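Local atomic coordinates of probable branched-chain-amino-acid aminotransferase (Thermotoga maritima MSB8, PDB entry 3CSW), a protein that probably transfers the amino group of leucine, isoleucine and valine to 2-oxoglutarate, using pyridoxal 5'-phosphate as cofactor. Residues Y43-T48 against T238-G243; E126-N131 against R249-S254; L184-K189 against E231-F236. One frame throughout, in Å; residues are numbered along the deposited sequence.

Interaction 1 (Y43-T48 against T238-G243); sequences YETLRT and THTSAG. With PLP (pyridoxal-5'-phosphate), chain E.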
loop_
_atom_site.group_PDB
_atom_site.type_symbol
_atom_site.label_atom_id
_atom_site.label_comp_id
_atom_site.label_asym_id
_atom_site.label_seq_id
_atom_site.Cartn_x
_atom_site.Cartn_y
_atom_site.Cartn_z
ATOM N N TYR A 43 -26.280 8.345 5.956
ATOM C CA TYR A 43 -27.270 7.733 6.841
ATOM C C TYR A 43 -26.815 7.404 8.258
ATOM O O TYR A 43 -25.625 7.333 8.550
ATOM C CB TYR A 43 -27.819 6.459 6.183
ATOM C CG TYR A 43 -26.916 5.252 6.295
ATOM C CD1 TYR A 43 -25.878 5.056 5.391
ATOM C CD2 TYR A 43 -27.115 4.287 7.288
ATOM C CE1 TYR A 43 -25.043 3.956 5.479
ATOM C CE2 TYR A 43 -26.289 3.175 7.385
ATOM C CZ TYR A 43 -25.253 3.024 6.468
ATOM O OH TYR A 43 -24.415 1.953 6.524
ATOM N N GLU A 44 -27.812 7.188 9.115
ATOM C CA GLU A 44 -27.626 6.735 10.495
ATOM C C GLU A 44 -28.701 5.709 10.853
ATOM O O GLU A 44 -29.778 5.706 10.253
ATOM C CB GLU A 44 -27.710 7.925 11.462
ATOM C CG GLU A 44 -26.452 8.784 11.557
ATOM C CD GLU A 44 -25.229 8.000 12.054
ATOM O OE1 GLU A 44 -25.393 7.114 12.902
ATOM O OE2 GLU A 44 -24.103 8.283 11.595
ATOM N N THR A 45 -28.393 4.831 11.812
ATOM C CA THR A 45 -29.351 3.851 12.330
ATOM C C THR A 45 -29.453 4.030 13.842
ATOM O O THR A 45 -28.451 4.241 14.506
ATOM C CB THR A 45 -28.965 2.385 11.995
ATOM O OG1 THR A 45 -27.738 2.022 12.649
ATOM C CG2 THR A 45 -28.832 2.186 10.476
ATOM N N LEU A 46 -30.674 3.983 14.374
ATOM C CA LEU A 46 -30.901 4.117 15.805
ATOM C C LEU A 46 -31.811 2.998 16.254
ATOM O O LEU A 46 -32.458 2.351 15.433
ATOM C CB LEU A 46 -31.560 5.465 16.168
ATOM C CG LEU A 46 -30.877 6.796 15.796
ATOM C CD1 LEU A 46 -31.226 7.196 14.359
ATOM C CD2 LEU A 46 -31.272 7.887 16.776
ATOM N N ARG A 47 -31.822 2.739 17.559
ATOM C CA ARG A 47 -32.835 1.880 18.174
ATOM C C ARG A 47 -33.405 2.602 19.380
ATOM O O ARG A 47 -32.866 3.607 19.811
ATOM C CB ARG A 47 -32.263 0.531 18.593
ATOM C CG ARG A 47 -31.288 0.576 19.761
ATOM C CD ARG A 47 -31.189 -0.785 20.428
ATOM N NE ARG A 47 -32.373 -1.009 21.231
ATOM C CZ ARG A 47 -32.666 -2.150 21.839
ATOM N NH1 ARG A 47 -31.874 -3.215 21.725
ATOM N NH2 ARG A 47 -33.766 -2.217 22.573
ATOM N N THR A 48 -34.505 2.084 19.917
ATOM C CA THR A 48 -35.100 2.628 21.116
ATOM C C THR A 48 -34.903 1.679 22.294
ATOM O O THR A 48 -34.707 0.482 22.113
ATOM C CB THR A 48 -36.617 2.832 20.953
ATOM O OG1 THR A 48 -37.219 1.569 20.648
ATOM C CG2 THR A 48 -36.929 3.839 19.828
ATOM N N THR A 238 -20.007 -5.312 18.369
ATOM C CA THR A 238 -20.909 -4.301 18.907
ATOM C C THR A 238 -21.621 -3.567 17.762
ATOM O O THR A 238 -20.990 -3.144 16.810
ATOM C CB THR A 238 -20.139 -3.269 19.810
ATOM O OG1 THR A 238 -19.197 -2.528 19.024
ATOM C CG2 THR A 238 -19.398 -3.964 20.945
ATOM N N HIS A 239 -22.934 -3.420 17.857
ATOM C CA HIS A 239 -23.689 -2.596 16.911
ATOM C C HIS A 239 -25.011 -2.138 17.534
ATOM O O HIS A 239 -25.482 -2.726 18.483
ATOM C CB HIS A 239 -23.896 -3.307 15.551
ATOM C CG HIS A 239 -24.678 -4.584 15.615
ATOM N ND1 HIS A 239 -26.006 -4.671 15.233
ATOM C CD2 HIS A 239 -24.311 -5.834 15.984
ATOM C CE1 HIS A 239 -26.420 -5.918 15.375
ATOM N NE2 HIS A 239 -25.419 -6.643 15.833
ATOM N N THR A 240 -25.598 -1.084 16.983
ATOM C CA THR A 240 -26.772 -0.444 17.555
ATOM C C THR A 240 -27.919 -1.391 17.954
ATOM O O THR A 240 -28.409 -1.345 19.097
ATOM C CB THR A 240 -27.332 0.676 16.605
ATOM O OG1 THR A 240 -26.475 1.831 16.642
ATOM C CG2 THR A 240 -28.708 1.102 17.034
ATOM N N SER A 241 -28.346 -2.245 17.024
ATOM C CA SER A 241 -29.568 -3.006 17.245
ATOM C C SER A 241 -29.457 -4.000 18.374
ATOM O O SER A 241 -30.389 -4.108 19.161
ATOM C CB SER A 241 -30.068 -3.686 15.951
ATOM O OG SER A 241 -29.090 -4.539 15.390
ATOM N N ALA A 242 -28.309 -4.664 18.489
ATOM C CA ALA A 242 -28.145 -5.790 19.386
ATOM C C ALA A 242 -27.253 -5.537 20.601
ATOM O O ALA A 242 -27.330 -6.285 21.556
ATOM C CB ALA A 242 -27.625 -7.006 18.593
ATOM N N GLY A 243 -26.418 -4.500 20.586
ATOM C CA GLY A 243 -25.513 -4.231 21.712
ATOM C C GLY A 243 -24.250 -5.086 21.623
ATOM O O GLY A 243 -23.557 -5.033 20.614
HETATM N N1 PLP E . -18.997 -0.453 11.421
HETATM C C2 PLP E . -19.747 -0.227 10.272
HETATM C C2A PLP E . -19.068 -0.415 8.951
HETATM C C3 PLP E . -21.101 0.162 10.378
HETATM O O3 PLP E . -21.884 0.308 9.258
HETATM C C4 PLP E . -21.682 0.321 11.659
HETATM C C4A PLP E . -23.138 0.671 11.802
HETATM O O4A PLP E . -24.003 -0.222 11.734
HETATM C C5 PLP E . -20.905 0.079 12.805
HETATM C C6 PLP E . -19.566 -0.295 12.669
HETATM C C5A PLP E . -21.527 0.011 14.182
HETATM O O4P PLP E . -21.675 1.318 14.720
HETATM P P PLP E . -22.801 1.682 15.844
HETATM O O1P PLP E . -22.910 3.213 15.990
HETATM O O2P PLP E . -22.400 1.081 17.161
HETATM O O3P PLP E . -24.099 1.070 15.334
#
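Thr240 and Arg47 bury most of the surface in this contact, where a strand of the N-terminal antiparallel sheet meets the phosphate-binding loop of a class-IV, pyridoxal-phosphate-dependent aminotransferase. The methyl CG2 of Thr240 lies against the strand backbone, 3.7 Å from Leu46 C, and on the flank of Arg47, whose CG is 3.8 Å from that methyl. With OG1 of Thr240 anti to the carbonyl carbon (chi1 -74°), the hydroxyl sits beside the backbone N, leaving CG2 to face the strand. The two donors close on one phosphate oxygen: O3P of the cofactor accepts from Thr240 OG1 at 2.8 Å and from Thr240 N at 3.1 Å. Thr204, Ile203 and Arg62 are among the other partners of the cofactor. Arg47 and Thr240 run past each other in opposite directions, and the arginine chain bends at chi3 (-76°) to bring NH1 close to the loop backbone. There NH1 makes a weak bond to Ser241 O, 3.1 Å away, the acceptor lying obliquely to the guanidinium. The rotation of this group is fixed by its own strand, for NE and NH2 of Arg47 both donate side-on to Thr48 O, each at 2.9 Å, with this oxygen in the guanidinium plane.

Interaction 2 (E126-N131 against R249-S254); sequences EVKISN and RLNEHS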
loop_
_atom_site.group_PDB
_atom_site.type_symbol
_atom_site.label_atom_id
_atom_site.label_comp_id
_atom_site.label_asym_id
_atom_site.label_seq_id
_atom_site.Cartn_x
_atom_site.Cartn_y
_atom_site.Cartn_z
ATOM N N GLU A 126 -21.376 -16.918 14.544
ATOM C CA GLU A 126 -20.267 -17.217 13.614
ATOM C C GLU A 126 -19.946 -15.973 12.794
ATOM O O GLU A 126 -20.850 -15.295 12.321
ATOM C CB GLU A 126 -20.664 -18.337 12.635
ATOM C CG GLU A 126 -19.735 -18.533 11.394
ATOM C CD GLU A 126 -18.445 -19.298 11.690
ATOM O OE1 GLU A 126 -18.460 -20.149 12.588
ATOM O OE2 GLU A 126 -17.436 -19.085 11.004
ATOM N N VAL A 127 -18.658 -15.669 12.631
ATOM C CA VAL A 127 -18.200 -14.592 11.752
ATOM C C VAL A 127 -17.079 -15.166 10.875
ATOM O O VAL A 127 -16.442 -16.185 11.219
ATOM C CB VAL A 127 -17.698 -13.321 12.515
ATOM C CG1 VAL A 127 -18.774 -12.773 13.400
ATOM C CG2 VAL A 127 -16.466 -13.617 13.351
ATOM N N LYS A 128 -16.837 -14.528 9.740
ATOM C CA LYS A 128 -15.759 -14.941 8.854
ATOM C C LYS A 128 -14.974 -13.739 8.375
ATOM O O LYS A 128 -15.529 -12.644 8.263
ATOM C CB LYS A 128 -16.328 -15.707 7.652
ATOM C CG LYS A 128 -16.912 -17.013 8.029
ATOM C CD LYS A 128 -17.554 -17.720 6.873
ATOM C CE LYS A 128 -18.243 -18.976 7.358
ATOM N NZ LYS A 128 -18.584 -19.841 6.208
ATOM N N ILE A 129 -13.686 -13.940 8.077
ATOM C CA ILE A 129 -12.853 -12.895 7.433
ATOM C C ILE A 129 -13.440 -12.594 6.035
ATOM O O ILE A 129 -13.674 -13.499 5.238
ATOM C CB ILE A 129 -11.329 -13.307 7.320
ATOM C CG1 ILE A 129 -10.722 -13.627 8.698
ATOM C CG2 ILE A 129 -10.483 -12.201 6.680
ATOM C CD1 ILE A 129 -10.853 -12.500 9.739
ATOM N N SER A 130 -13.696 -11.323 5.753
ATOM C CA SER A 130 -14.191 -10.874 4.448
ATOM C C SER A 130 -13.088 -10.930 3.366
ATOM O O SER A 130 -11.890 -10.790 3.675
ATOM C CB SER A 130 -14.654 -9.422 4.594
ATOM O OG SER A 130 -15.156 -8.878 3.404
ATOM N N ASN A 131 -13.512 -11.078 2.108
ATOM C CA ASN A 131 -12.635 -10.937 0.927
ATOM C C ASN A 131 -12.508 -9.509 0.457
ATOM O O ASN A 131 -11.856 -9.275 -0.545
ATOM C CB ASN A 131 -13.166 -11.693 -0.291
ATOM C CG ASN A 131 -13.221 -13.165 -0.091
ATOM O OD1 ASN A 131 -12.354 -13.765 0.570
ATOM N ND2 ASN A 131 -14.249 -13.783 -0.677
ATOM N N ARG A 249 -17.295 -18.511 17.080
ATOM C CA ARG A 249 -16.435 -19.070 16.043
ATOM C C ARG A 249 -16.050 -18.021 14.963
ATOM O O ARG A 249 -16.906 -17.290 14.479
ATOM C CB ARG A 249 -17.191 -20.229 15.417
ATOM C CG ARG A 249 -16.412 -21.156 14.553
ATOM C CD ARG A 249 -17.249 -22.417 14.378
ATOM N NE ARG A 249 -16.514 -23.528 13.789
ATOM C CZ ARG A 249 -16.575 -23.883 12.505
ATOM N NH1 ARG A 249 -17.340 -23.205 11.644
ATOM N NH2 ARG A 249 -15.862 -24.928 12.070
ATOM N N LEU A 250 -14.754 -17.931 14.656
ATOM C CA LEU A 250 -14.223 -17.124 13.570
ATOM C C LEU A 250 -13.674 -18.089 12.532
ATOM O O LEU A 250 -12.776 -18.860 12.817
ATOM C CB LEU A 250 -13.104 -16.189 14.073
ATOM C CG LEU A 250 -12.240 -15.435 13.060
ATOM C CD1 LEU A 250 -13.072 -14.487 12.176
ATOM C CD2 LEU A 250 -11.064 -14.710 13.788
ATOM N N ASN A 251 -14.205 -18.037 11.318
ATOM C CA ASN A 251 -13.831 -18.991 10.286
ATOM C C ASN A 251 -14.039 -20.409 10.876
ATOM O O ASN A 251 -15.167 -20.754 11.232
ATOM C CB ASN A 251 -12.399 -18.729 9.756
ATOM C CG ASN A 251 -12.303 -17.515 8.826
ATOM O OD1 ASN A 251 -13.182 -16.668 8.777
ATOM N ND2 ASN A 251 -11.218 -17.441 8.077
ATOM N N GLU A 252 -12.989 -21.218 11.010
ATOM C CA GLU A 252 -13.136 -22.558 11.619
ATOM C C GLU A 252 -12.615 -22.602 13.058
ATOM O O GLU A 252 -12.513 -23.671 13.645
ATOM C CB GLU A 252 -12.381 -23.596 10.802
ATOM C CG GLU A 252 -12.863 -23.794 9.383
ATOM C CD GLU A 252 -11.820 -24.524 8.535
ATOM O OE1 GLU A 252 -10.725 -23.955 8.267
ATOM O OE2 GLU A 252 -12.104 -25.676 8.143
ATOM N N HIS A 253 -12.300 -21.440 13.617
ATOM C CA HIS A 253 -11.732 -21.330 14.945
ATOM C C HIS A 253 -12.801 -21.039 15.989
ATOM O O HIS A 253 -13.319 -19.934 16.054
ATOM C CB HIS A 253 -10.674 -20.209 14.949
ATOM C CG HIS A 253 -9.922 -20.088 16.240
ATOM N ND1 HIS A 253 -8.747 -20.767 16.486
ATOM C CD2 HIS A 253 -10.183 -19.373 17.360
ATOM C CE1 HIS A 253 -8.321 -20.473 17.703
ATOM N NE2 HIS A 253 -9.174 -19.628 18.252
ATOM N N SER A 254 -13.091 -22.021 16.836
ATOM C CA SER A 254 -14.023 -21.850 17.947
ATOM C C SER A 254 -13.362 -21.201 19.143
ATOM O O SER A 254 -12.256 -21.583 19.529
ATOM C CB SER A 254 -14.584 -23.210 18.408
ATOM O OG SER A 254 -15.550 -23.698 17.482
HETATM O O HOH W 1 -12.579 -16.128 5.373
#
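Glu126 crosses the aliphatic part of Arg249 obliquely, with OE1 of Glu126 3.0 Å from CG of Arg249. A chi1 of 166° directs CG of Glu126 away from the amide nitrogen, and the bend at chi2 then turns the carboxylate toward the neighbouring strand. The same OE1 makes a weak salt bridge with Arg249 NH1 at 3.4 Å; it lies near the guanidinium plane, at the edge, while the planes of the two charged groups are 59° apart. This is one of two modelled positions of Glu126, and its OE2 lies implausibly close to Asn251 O, at 2.8 Å, so the salt bridge is tentative. Over one face of the guanidinium, offset toward its rim, lie Asn251 O and Glu252 CA, and Ser254 OG lies in plane at an edge.

Between these residues the backbones pair as parallel strands, part of a mixed sheet whose central strand, 125-129, lies between 164-168 and 249-250. Val127 N donates to Arg249 O, and Val127 O accepts from Asn251 N. The parallel pairing then passes to a side chain: Asn251, inside a type II' turn from Leu250 to His253, offers OD1 to Ile129 N at 2.9 Å, in the carbonyl plane and on a lone pair. A water accepts weakly from Asn251 ND2 and donates to Ile129 O, so the amide holds Ile129 N directly and reaches Ile129 O through the water.

On the face of the sheet bearing Val127 and Leu250, CD1 of Leu250 is touched by two branches, Val127 CG2 at 3.7 Å and Ile129 CD1 at 3.8 Å. Phe230 and Leu229 of helix 226-230 pack on Leu250. The extended chain of Lys128 leads away to a salt bridge with Asp161. Within the turn, Glu252 pairs with Lys186 of the second subunit.

Interaction 3 (L184-K189 against E231-F236); sequences LVKEGK and EADEMF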
loop_
_atom_site.group_PDB
_atom_site.type_symbol
_atom_site.label_atom_id
_atom_site.label_comp_id
_atom_site.label_asym_id
_atom_site.label_seq_id
_atom_site.Cartn_x
_atom_site.Cartn_y
_atom_site.Cartn_z
ATOM N N LEU A 184 -11.702 -7.935 21.118
ATOM C CA LEU A 184 -11.147 -9.215 21.545
ATOM C C LEU A 184 -10.691 -9.111 22.992
ATOM O O LEU A 184 -10.476 -8.018 23.527
ATOM C CB LEU A 184 -10.018 -9.716 20.625
ATOM C CG LEU A 184 -8.710 -8.938 20.517
ATOM C CD1 LEU A 184 -7.619 -9.862 20.075
ATOM C CD2 LEU A 184 -8.836 -7.756 19.553
ATOM N N VAL A 185 -10.601 -10.252 23.651
ATOM C CA VAL A 185 -10.131 -10.285 25.041
ATOM C C VAL A 185 -8.947 -11.220 25.065
ATOM O O VAL A 185 -9.022 -12.311 24.505
ATOM C CB VAL A 185 -11.192 -10.779 26.052
ATOM C CG1 VAL A 185 -10.582 -10.882 27.457
ATOM C CG2 VAL A 185 -12.440 -9.865 26.062
ATOM N N LYS A 186 -7.861 -10.781 25.695
ATOM C CA LYS A 186 -6.640 -11.576 25.820
ATOM C C LYS A 186 -5.992 -11.300 27.158
ATOM O O LYS A 186 -5.651 -10.155 27.446
ATOM C CB LYS A 186 -5.675 -11.230 24.680
ATOM C CG LYS A 186 -4.412 -12.079 24.601
ATOM C CD LYS A 186 -4.715 -13.554 24.498
ATOM C CE LYS A 186 -3.478 -14.320 24.121
ATOM N NZ LYS A 186 -3.759 -15.762 24.055
ATOM N N GLU A 187 -5.847 -12.363 27.964
ATOM C CA GLU A 187 -5.240 -12.295 29.294
ATOM C C GLU A 187 -5.925 -11.227 30.147
ATOM O O GLU A 187 -5.270 -10.437 30.837
ATOM C CB GLU A 187 -3.719 -12.053 29.198
ATOM C CG GLU A 187 -2.947 -13.161 28.460
ATOM C CD GLU A 187 -1.468 -12.832 28.249
ATOM O OE1 GLU A 187 -0.825 -12.321 29.200
ATOM O OE2 GLU A 187 -0.950 -13.098 27.137
ATOM N N GLY A 188 -7.252 -11.207 30.087
ATOM C CA GLY A 188 -8.039 -10.261 30.849
ATOM C C GLY A 188 -8.113 -8.824 30.356
ATOM O O GLY A 188 -8.811 -8.019 30.978
ATOM N N LYS A 189 -7.398 -8.486 29.274
ATOM C CA LYS A 189 -7.462 -7.138 28.695
ATOM C C LYS A 189 -8.471 -7.082 27.538
ATOM O O LYS A 189 -8.476 -7.972 26.680
ATOM C CB LYS A 189 -6.098 -6.703 28.164
ATOM C CG LYS A 189 -4.959 -6.681 29.182
ATOM C CD LYS A 189 -3.640 -6.340 28.482
ATOM N N GLU A 231 -5.753 -16.009 18.208
ATOM C CA GLU A 231 -5.127 -16.364 19.473
ATOM C C GLU A 231 -5.838 -15.781 20.672
ATOM O O GLU A 231 -5.364 -15.934 21.794
ATOM C CB GLU A 231 -3.679 -15.928 19.475
ATOM C CG GLU A 231 -2.902 -16.564 18.330
ATOM C CD GLU A 231 -1.417 -16.604 18.591
ATOM O OE1 GLU A 231 -0.764 -15.537 18.506
ATOM O OE2 GLU A 231 -0.910 -17.711 18.868
ATOM N N ALA A 232 -6.980 -15.131 20.440
ATOM C CA ALA A 232 -7.720 -14.453 21.490
ATOM C C ALA A 232 -8.415 -15.451 22.409
ATOM O O ALA A 232 -8.803 -16.539 21.968
ATOM C CB ALA A 232 -8.762 -13.505 20.850
ATOM N N ASP A 233 -8.591 -15.076 23.677
ATOM C CA ASP A 233 -9.430 -15.842 24.608
ATOM C C ASP A 233 -10.933 -15.647 24.335
ATOM O O ASP A 233 -11.718 -16.588 24.494
ATOM C CB ASP A 233 -9.135 -15.465 26.073
ATOM C CG ASP A 233 -7.693 -15.691 26.453
ATOM O OD1 ASP A 233 -7.080 -16.594 25.879
ATOM O OD2 ASP A 233 -7.163 -14.955 27.315
ATOM N N GLU A 234 -11.325 -14.428 23.954
ATOM C CA GLU A 234 -12.706 -14.098 23.648
ATOM C C GLU A 234 -12.747 -13.132 22.483
ATOM O O GLU A 234 -11.801 -12.415 22.248
ATOM C CB GLU A 234 -13.433 -13.418 24.844
ATOM C CG GLU A 234 -13.162 -14.013 26.210
ATOM C CD GLU A 234 -13.918 -13.331 27.352
ATOM O OE1 GLU A 234 -15.060 -12.892 27.143
ATOM O OE2 GLU A 234 -13.375 -13.281 28.478
HETATM N N MSE A 235 -13.882 -13.105 21.790
HETATM C CA MSE A 235 -14.165 -12.131 20.749
HETATM C C MSE A 235 -15.656 -11.781 20.765
HETATM O O MSE A 235 -16.493 -12.617 21.107
HETATM C CB MSE A 235 -13.733 -12.699 19.397
HETATM C CG MSE A 235 -14.031 -11.826 18.176
HETATM SE SE MSE A 235 -13.415 -12.634 16.526
HETATM C CE MSE A 235 -13.925 -11.290 15.374
ATOM N N PHE A 236 -15.983 -10.525 20.460
ATOM C CA PHE A 236 -17.380 -10.083 20.340
ATOM C C PHE A 236 -17.511 -8.875 19.407
ATOM O O PHE A 236 -16.511 -8.206 19.083
ATOM C CB PHE A 236 -18.046 -9.835 21.715
ATOM C CG PHE A 236 -17.520 -8.624 22.501
ATOM C CD1 PHE A 236 -18.020 -7.346 22.261
ATOM C CD2 PHE A 236 -16.589 -8.788 23.527
ATOM C CE1 PHE A 236 -17.567 -6.249 22.992
ATOM C CE2 PHE A 236 -16.136 -7.701 24.270
ATOM C CZ PHE A 236 -16.627 -6.421 23.994
HETATM O O HOH W 2 -4.148 -16.911 26.489
HETATM O O HOH W 3 -8.597 -13.361 28.959
#
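Val185 and Glu234 lie side by side and point the same way, CB of Val185 3.7 Å from CB of Glu234, with the glutamate chain extended past both valine methyls. On the other face, Leu184 CD1 meets Ala232 CB at 3.9 Å. The backbones are tied by Val185 N to Glu234 O at 2.8 Å. In return Val185 O accepts from Glu234 N at 3.2 Å and, weakly, from Asp233 N.

Further along, Lys186 and Asp233 cross at about a right angle. A bend at chi2 (56°) in Lys186 carries NZ to the carbonyl of Glu231, 2.8 Å away and nearly in line with the C=O. The ion pair between Lys186 NZ and Asp233 OD1 is long, and a water bridges the two atoms. The other carboxylate oxygen, Asp233 OD2, takes Glu187 N at 3.0 Å on its anti side, tilted 32° from the carboxylate plane, and, through a second water, Gly188 N; it thus pins the type I' turn from Lys186 to Lys189.

The carboxylate of Glu234 is held by Thr264 OG1 and Val263 N at the start of helix 262-276, while Glu231 bonds to Glu252 N of the second subunit. With Asp233 and Glu234 both facing Val185, the antiparallel pairing contains a classic beta bulge, set between strands 181-186 and 234-239 of the mixed sheet.

In the fold
From the N terminus, strand 42-49, which pairs with 52-53 and 96-102 in its sheet, meets residues 238-243 much later, so interaction 1 closes a loop of 189 residues and joins the first antiparallel sheet to the loop after strand 234-239, at the cofactor. Interaction 2 starts inside that loop, at 126-131, and ends beyond it, at 249-254; the two therefore cross. Interaction 3 closes a shorter loop, from 184-189 to 231-236, nested within both. It shares strand 234-239 with interaction 1, although their centres are 24 Å apart, and touches interaction 2 directly: Met235 packs on Val127 and Leu250, joining two mixed sheets. Interactions 2 and 3 both reach the second subunit.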